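Local structure of tetracycline repressor protein class G (Acinetobacter baumannii, 6RX9) at residues S67-F78 with T115-F125. The protein represses transcription of the tetracycline resistance gene by binding its operator DNA through a helix-turn-helix, with an affinity that tetracycline binding lowers. Sequence-based numbering, arbitrary orientation.
Sequences SLPEENEDWRVF and TQIRFLCAEGF
P69 turns its CB–CG edge onto one face of the F119 ring, CB 3.6 Å from the ring centroid and almost on the normal, while CG of E123 covers the opposite face towards the rim. The E73 carbonyl O meets the edge of F119 at CZ. F119 points its own edge at the face of F78 in a T-shaped pair, planes at 81°. In a second T-shaped pair F125 sends CE1 and CZ onto one face of the W75 indole; with chi1 at 65° the other face folds back over CG of R76. The E123 carboxylate sits at the indole edge, OE2 3.3 Å from W75 CD1. I196 and F199 of helix 185-202 also pack against W75. This is the all-helical ligand-binding domain of the TetR family, where the start of helix 75-91 meets helix 110-122, which ends in a Schellman motif with G124 as C-prime. D74 N-caps the former helix, weakly, and shares R76 with E200 through salt bridges. E123, bent at chi2, takes the W75 backbone N-H on the anti lone pair of OE2 in a bent bond (143°). At the far end Q116, beside N82, which probably binds tetracycline, gives NE2 to S67 O in a nearly straight 2.7 Å bond, in plane with both amide and carbonyl.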
ATOM      1  N   SER A  67       5.798  15.559 -11.937  1.00 48.31           N
ATOM      2  CA  SER A  67       5.797  16.077 -10.542  1.00 47.44           C
ATOM      3  C   SER A  67       5.387  17.557 -10.508  1.00 47.79           C
ATOM      4  O   SER A  67       4.854  17.987  -9.468  1.00 47.90           O
ATOM      5  CB  SER A  67       7.142  15.867  -9.888  1.00 47.49           C
ATOM      6  OG  SER A  67       8.155  16.600 -10.560  1.00 48.57           O
ATOM      7  N   LEU A  68       5.623  18.306 -11.592  1.00 48.35           N
ATOM      8  CA  LEU A  68       5.389  19.777 -11.659  1.00 49.60           C
ATOM      9  C   LEU A  68       4.150  20.073 -12.502  1.00 49.42           C
ATOM     10  O   LEU A  68       4.023  19.574 -13.619  1.00 48.95           O
ATOM     11  CB  LEU A  68       6.632  20.456 -12.244  1.00 51.41           C
ATOM     12  CG  LEU A  68       7.898  20.365 -11.392  1.00 51.69           C
ATOM     13  CD1 LEU A  68       9.065  21.058 -12.079  1.00 53.45           C
ATOM     14  CD2 LEU A  68       7.671  20.953 -10.005  1.00 51.98           C
ATOM     15  N   PRO A  69       3.198  20.894 -11.996  1.00 49.25           N
ATOM     16  CA  PRO A  69       2.051  21.333 -12.792  1.00 49.35           C
ATOM     17  C   PRO A  69       2.479  22.020 -14.097  1.00 50.37           C
ATOM     18  O   PRO A  69       3.386  22.835 -14.062  1.00 50.40           O
ATOM     19  CB  PRO A  69       1.318  22.332 -11.884  1.00 50.09           C
ATOM     20  CG  PRO A  69       1.745  21.949 -10.483  1.00 49.61           C
ATOM     21  CD  PRO A  69       3.161  21.432 -10.626  1.00 49.34           C
ATOM     22  N   GLU A  70       1.818  21.670 -15.203  1.00 50.33           N
ATOM     23  CA  GLU A  70       2.041  22.272 -16.544  1.00 52.37           C
ATOM     24  C   GLU A  70       1.087  23.461 -16.710  1.00 51.80           C
ATOM     25  O   GLU A  70      -0.010  23.431 -16.114  1.00 50.41           O
ATOM     26  CB  GLU A  70       1.847  21.212 -17.631  1.00 53.70           C
ATOM     27  CG  GLU A  70       2.823  20.054 -17.507  1.00 54.24           C
ATOM     28  CD  GLU A  70       2.667  18.957 -18.549  1.00 55.60           C
ATOM     29  OE1 GLU A  70       1.611  18.915 -19.214  1.00 57.51           O
ATOM     30  OE2 GLU A  70       3.607  18.146 -18.690  1.00 57.16           O
ATOM     31  N   GLU A  71       1.499  24.478 -17.469  1.00 52.45           N
ATOM     32  CA  GLU A  71       0.685  25.699 -17.706  1.00 53.28           C
ATOM     33  C   GLU A  71      -0.614  25.291 -18.418  1.00 52.44           C
ATOM     34  O   GLU A  71      -0.570  24.370 -19.253  1.00 51.33           O
ATOM     35  CB  GLU A  71       1.481  26.756 -18.478  1.00 55.58           C
ATOM     36  CG  GLU A  71       1.907  26.343 -19.878  1.00 56.43           C
ATOM     37  CD  GLU A  71       2.802  27.351 -20.585  1.00 58.74           C
ATOM     38  OE1 GLU A  71       2.719  28.554 -20.257  1.00 59.64           O
ATOM     39  OE2 GLU A  71       3.591  26.932 -21.455  1.00 59.33           O
ATOM     40  N   ASN A  72      -1.731  25.924 -18.050  1.00 52.72           N
ATOM     41  CA  ASN A  72      -3.061  25.759 -18.699  1.00 53.34           C
ATOM     42  C   ASN A  72      -3.637  24.364 -18.403  1.00 52.12           C
ATOM     43  O   ASN A  72      -4.567  23.957 -19.128  1.00 52.67           O
ATOM     44  CB  ASN A  72      -2.985  26.022 -20.207  1.00 54.74           C
ATOM     45  CG  ASN A  72      -2.391  27.375 -20.542  1.00 56.80           C
ATOM     46  OD1 ASN A  72      -2.653  28.358 -19.856  1.00 57.11           O
ATOM     47  ND2 ASN A  72      -1.593  27.436 -21.597  1.00 57.94           N
ATOM     48  N   GLU A  73      -3.132  23.665 -17.379  1.00 51.57           N
ATOM     49  CA  GLU A  73      -3.686  22.362 -16.912  1.00 50.84           C
ATOM     50  C   GLU A  73      -4.310  22.587 -15.528  1.00 49.73           C
ATOM     51  O   GLU A  73      -3.674  23.257 -14.694  1.00 50.00           O
ATOM     52  CB  GLU A  73      -2.608  21.270 -16.937  1.00 51.17           C
ATOM     53  CG  GLU A  73      -2.110  20.824 -15.569  1.00 51.12           C
ATOM     54  CD  GLU A  73      -1.173  19.624 -15.576  1.00 51.03           C
ATOM     55  OE1 GLU A  73      -1.348  18.733 -16.433  1.00 52.34           O
ATOM     56  OE2 GLU A  73      -0.266  19.580 -14.723  1.00 51.22           O
ATOM     57  N   ASP A  74      -5.521  22.068 -15.305  1.00 48.93           N
ATOM     58  CA  ASP A  74      -6.261  22.225 -14.025  1.00 48.56           C
ATOM     59  C   ASP A  74      -5.783  21.146 -13.045  1.00 45.53           C
ATOM     60  O   ASP A  74      -5.098  20.200 -13.488  1.00 44.16           O
ATOM     61  CB  ASP A  74      -7.778  22.182 -14.240  1.00 50.33           C
ATOM     62  CG  ASP A  74      -8.335  20.777 -14.371  1.00 50.42           C
ATOM     63  OD1 ASP A  74      -7.779  20.003 -15.172  1.00 52.05           O
ATOM     64  OD2 ASP A  74      -9.305  20.461 -13.651  1.00 50.77           O
ATOM     65  N   TRP A  75      -6.136  21.297 -11.768  1.00 44.01           N
ATOM     66  CA  TRP A  75      -5.685  20.430 -10.647  1.00 42.35           C
ATOM     67  C   TRP A  75      -6.110  18.971 -10.877  1.00 41.00           C
ATOM     68  O   TRP A  75      -5.376  18.076 -10.422  1.00 38.85           O
ATOM     69  CB  TRP A  75      -6.192  20.968  -9.302  1.00 42.29           C
ATOM     70  CG  TRP A  75      -7.680  20.950  -9.126  1.00 41.92           C
ATOM     71  CD1 TRP A  75      -8.567  21.934  -9.458  1.00 43.18           C
ATOM     72  CD2 TRP A  75      -8.458  19.896  -8.535  1.00 40.97           C
ATOM     73  NE1 TRP A  75      -9.842  21.560  -9.127  1.00 42.72           N
ATOM     74  CE2 TRP A  75      -9.806  20.314  -8.557  1.00 41.46           C
ATOM     75  CE3 TRP A  75      -8.147  18.643  -7.994  1.00 39.67           C
ATOM     76  CZ2 TRP A  75     -10.836  19.518  -8.059  1.00 41.03           C
ATOM     77  CZ3 TRP A  75      -9.166  17.858  -7.505  1.00 39.19           C
ATOM     78  CH2 TRP A  75     -10.491  18.291  -7.538  1.00 39.81           C
ATOM     79  N   ARG A  76      -7.240  18.737 -11.553  1.00 41.31           N
ATOM     80  CA  ARG A  76      -7.804  17.375 -11.771  1.00 41.12           C
ATOM     81  C   ARG A  76      -6.883  16.580 -12.705  1.00 40.07           C
ATOM     82  O   ARG A  76      -6.577  15.414 -12.385  1.00 38.83           O
ATOM     83  CB  ARG A  76      -9.221  17.454 -12.344  1.00 42.94           C
ATOM     84  CG  ARG A  76     -10.220  18.149 -11.432  1.00 45.05           C
ATOM     85  CD  ARG A  76     -11.619  18.150 -12.022  1.00 47.35           C
ATOM     86  NE  ARG A  76     -12.403  19.294 -11.576  1.00 50.02           N
ATOM     87  CZ  ARG A  76     -12.634  20.405 -12.279  1.00 52.81           C
ATOM     88  NH1 ARG A  76     -13.370  21.368 -11.748  1.00 54.39           N
ATOM     89  NH2 ARG A  76     -12.145  20.560 -13.498  1.00 54.48           N
ATOM     90  N   VAL A  77      -6.450  17.190 -13.810  1.00 40.15           N
ATOM     91  CA  VAL A  77      -5.547  16.551 -14.812  1.00 40.10           C
ATOM     92  C   VAL A  77      -4.174  16.326 -14.162  1.00 38.97           C
ATOM     93  O   VAL A  77      -3.603  15.241 -14.377  1.00 37.94           O
ATOM     94  CB  VAL A  77      -5.451  17.384 -16.105  1.00 41.91           C
ATOM     95  CG1 VAL A  77      -4.371  16.861 -17.039  1.00 42.43           C
ATOM     96  CG2 VAL A  77      -6.794  17.444 -16.822  1.00 42.80           C
ATOM     97  N   PHE A  78      -3.682  17.296 -13.382  1.00 38.75           N
ATOM     98  CA  PHE A  78      -2.375  17.224 -12.675  1.00 38.24           C
ATOM     99  C   PHE A  78      -2.345  16.003 -11.744  1.00 36.43           C
ATOM    100  O   PHE A  78      -1.384  15.217 -11.834  1.00 34.85           O
ATOM    101  CB  PHE A  78      -2.088  18.493 -11.869  1.00 39.45           C
ATOM    102  CG  PHE A  78      -0.891  18.358 -10.962  1.00 39.62           C
ATOM    103  CD1 PHE A  78       0.376  18.175 -11.495  1.00 40.18           C
ATOM    104  CD2 PHE A  78      -1.031  18.377  -9.583  1.00 39.91           C
ATOM    105  CE1 PHE A  78       1.479  18.030 -10.669  1.00 40.19           C
ATOM    106  CE2 PHE A  78       0.073  18.226  -8.757  1.00 39.74           C
ATOM    107  CZ  PHE A  78       1.325  18.056  -9.301  1.00 40.04           C
ATOM    108  N   THR A 115       5.904  23.685  -4.573  1.00 48.31           N
ATOM    109  CA  THR A 115       5.329  23.999  -5.912  1.00 47.79           C
ATOM    110  C   THR A 115       3.971  23.296  -6.056  1.00 45.42           C
ATOM    111  O   THR A 115       2.999  23.972  -6.449  1.00 45.49           O
ATOM    112  CB  THR A 115       6.282  23.606  -7.051  1.00 47.54           C
ATOM    113  OG1 THR A 115       7.544  24.236  -6.831  1.00 48.82           O
ATOM    114  CG2 THR A 115       5.756  24.005  -8.413  1.00 48.22           C
ATOM    115  N   GLN A 116       3.909  21.998  -5.737  1.00 43.13           N
ATOM    116  CA  GLN A 116       2.673  21.170  -5.819  1.00 41.83           C
ATOM    117  C   GLN A 116       1.602  21.748  -4.883  1.00 41.66           C
ATOM    118  O   GLN A 116       0.462  21.956  -5.349  1.00 40.95           O
ATOM    119  CB  GLN A 116       2.959  19.708  -5.463  1.00 41.07           C
ATOM    120  CG  GLN A 116       3.732  18.951  -6.535  1.00 41.11           C
ATOM    121  CD  GLN A 116       3.871  17.482  -6.209  1.00 40.48           C
ATOM    122  OE1 GLN A 116       3.586  17.042  -5.098  1.00 41.19           O
ATOM    123  NE2 GLN A 116       4.311  16.702  -7.185  1.00 40.03           N
ATOM    124  N   ILE A 117       1.958  21.998  -3.619  1.00 41.79           N
ATOM    125  CA  ILE A 117       1.023  22.494  -2.561  1.00 42.35           C
ATOM    126  C   ILE A 117       0.502  23.883  -2.959  1.00 44.09           C
ATOM    127  O   ILE A 117      -0.727  24.086  -2.902  1.00 43.97           O
ATOM    128  CB  ILE A 117       1.703  22.498  -1.175  1.00 42.85           C
ATOM    129  CG1 ILE A 117       2.022  21.077  -0.699  1.00 41.40           C
ATOM    130  CG2 ILE A 117       0.859  23.253  -0.157  1.00 43.90           C
ATOM    131  CD1 ILE A 117       3.044  21.011   0.412  1.00 42.22           C
ATOM    132  N   ARG A 118       1.396  24.799  -3.346  1.00 45.56           N
ATOM    133  CA  ARG A 118       1.044  26.198  -3.716  1.00 47.79           C
ATOM    134  C   ARG A 118       0.103  26.192  -4.931  1.00 46.94           C
ATOM    135  O   ARG A 118      -0.817  27.031  -4.959  1.00 47.86           O
ATOM    136  CB  ARG A 118       2.303  27.034  -3.969  1.00 49.96           C
ATOM    137  CG  ARG A 118       2.985  27.530  -2.700  1.00 51.72           C
ATOM    138  CD  ARG A 118       3.982  28.633  -2.991  1.00 54.34           C
ATOM    139  NE  ARG A 118       4.778  29.028  -1.834  1.00 55.94           N
ATOM    140  CZ  ARG A 118       4.391  29.874  -0.880  1.00 57.91           C
ATOM    141  NH1 ARG A 118       3.187  30.425  -0.905  1.00 58.60           N
ATOM    142  NH2 ARG A 118       5.215  30.165   0.112  1.00 59.37           N
ATOM    143  N   PHE A 119       0.309  25.275  -5.884  1.00 45.49           N
ATOM    144  CA  PHE A 119      -0.546  25.118  -7.093  1.00 45.26           C
ATOM    145  C   PHE A 119      -1.963  24.692  -6.685  1.00 44.02           C
ATOM    146  O   PHE A 119      -2.933  25.304  -7.172  1.00 43.95           O
ATOM    147  CB  PHE A 119       0.054  24.117  -8.083  1.00 44.50           C
ATOM    148  CG  PHE A 119      -0.871  23.751  -9.217  1.00 44.58           C
ATOM    149  CD1 PHE A 119      -1.222  24.687 -10.177  1.00 46.64           C
ATOM    150  CD2 PHE A 119      -1.395  22.471  -9.323  1.00 43.43           C
ATOM    151  CE1 PHE A 119      -2.080  24.355 -11.216  1.00 46.73           C
ATOM    152  CE2 PHE A 119      -2.247  22.137 -10.365  1.00 43.57           C
ATOM    153  CZ  PHE A 119      -2.590  23.080 -11.308  1.00 44.94           C
ATOM    154  N   LEU A 120      -2.087  23.674  -5.829  1.00 42.44           N
ATOM    155  CA  LEU A 120      -3.408  23.187  -5.343  1.00 42.05           C
ATOM    156  C   LEU A 120      -4.116  24.318  -4.587  1.00 43.46           C
ATOM    157  O   LEU A 120      -5.340  24.482  -4.783  1.00 42.77           O
ATOM    158  CB  LEU A 120      -3.222  21.944  -4.464  1.00 40.77           C
ATOM    159  CG  LEU A 120      -2.807  20.670  -5.201  1.00 39.68           C
ATOM    160  CD1 LEU A 120      -2.842  19.471  -4.269  1.00 38.58           C
ATOM    161  CD2 LEU A 120      -3.690  20.419  -6.418  1.00 39.44           C
ATOM    162  N   CYS A 121      -3.376  25.089  -3.782  1.00 45.11           N
ATOM    163  CA  CYS A 121      -3.904  26.255  -3.021  1.00 47.32           C
ATOM    164  C   CYS A 121      -4.483  27.289  -3.994  1.00 48.57           C
ATOM    165  O   CYS A 121      -5.591  27.796  -3.722  1.00 48.90           O
ATOM    166  CB  CYS A 121      -2.836  26.878  -2.129  1.00 49.04           C
ATOM    167  SG  CYS A 121      -2.448  25.859  -0.682  1.00 49.31           S
ATOM    168  N   ALA A 122      -3.776  27.562  -5.096  1.00 48.94           N
ATOM    169  CA  ALA A 122      -4.222  28.458  -6.190  1.00 50.34           C
ATOM    170  C   ALA A 122      -5.510  27.911  -6.823  1.00 49.38           C
ATOM    171  O   ALA A 122      -6.322  28.725  -7.299  1.00 49.91           O
ATOM    172  CB  ALA A 122      -3.124  28.616  -7.216  1.00 50.56           C
ATOM    173  N   GLU A 123      -5.689  26.584  -6.815  1.00 47.48           N
ATOM    174  CA  GLU A 123      -6.829  25.871  -7.459  1.00 47.01           C
ATOM    175  C   GLU A 123      -7.982  25.673  -6.462  1.00 47.31           C
ATOM    176  O   GLU A 123      -8.957  24.986  -6.831  1.00 47.25           O
ATOM    177  CB  GLU A 123      -6.351  24.536  -8.038  1.00 45.35           C
ATOM    178  CG  GLU A 123      -5.562  24.680  -9.331  1.00 45.81           C
ATOM    179  CD  GLU A 123      -6.406  25.034 -10.546  1.00 47.22           C
ATOM    180  OE1 GLU A 123      -6.667  26.236 -10.750  1.00 48.24           O
ATOM    181  OE2 GLU A 123      -6.812  24.107 -11.280  1.00 46.58           O
ATOM    182  N   GLY A 124      -7.885  26.241  -5.254  1.00 48.22           N
ATOM    183  CA  GLY A 124      -9.002  26.333  -4.293  1.00 48.84           C
ATOM    184  C   GLY A 124      -8.911  25.328  -3.154  1.00 48.22           C
ATOM    185  O   GLY A 124      -9.905  25.212  -2.410  1.00 48.60           O
ATOM    186  N   PHE A 125      -7.785  24.620  -3.007  1.00 47.59           N
ATOM    187  CA  PHE A 125      -7.483  23.770  -1.822  1.00 47.09           C
ATOM    188  C   PHE A 125      -6.968  24.660  -0.686  1.00 49.01           C
ATOM    189  O   PHE A 125      -6.298  25.667  -0.978  1.00 50.32           O
ATOM    190  CB  PHE A 125      -6.428  22.705  -2.136  1.00 45.79           C
ATOM    191  CG  PHE A 125      -6.908  21.525  -2.941  1.00 44.48           C
ATOM    192  CD1 PHE A 125      -7.095  21.625  -4.311  1.00 44.59           C
ATOM    193  CD2 PHE A 125      -7.151  20.303  -2.330  1.00 43.73           C
ATOM    194  CE1 PHE A 125      -7.529  20.534  -5.050  1.00 43.59           C
ATOM    195  CE2 PHE A 125      -7.583  19.213  -3.071  1.00 42.55           C
ATOM    196  CZ  PHE A 125      -7.768  19.330  -4.429  1.00 42.59           C
TER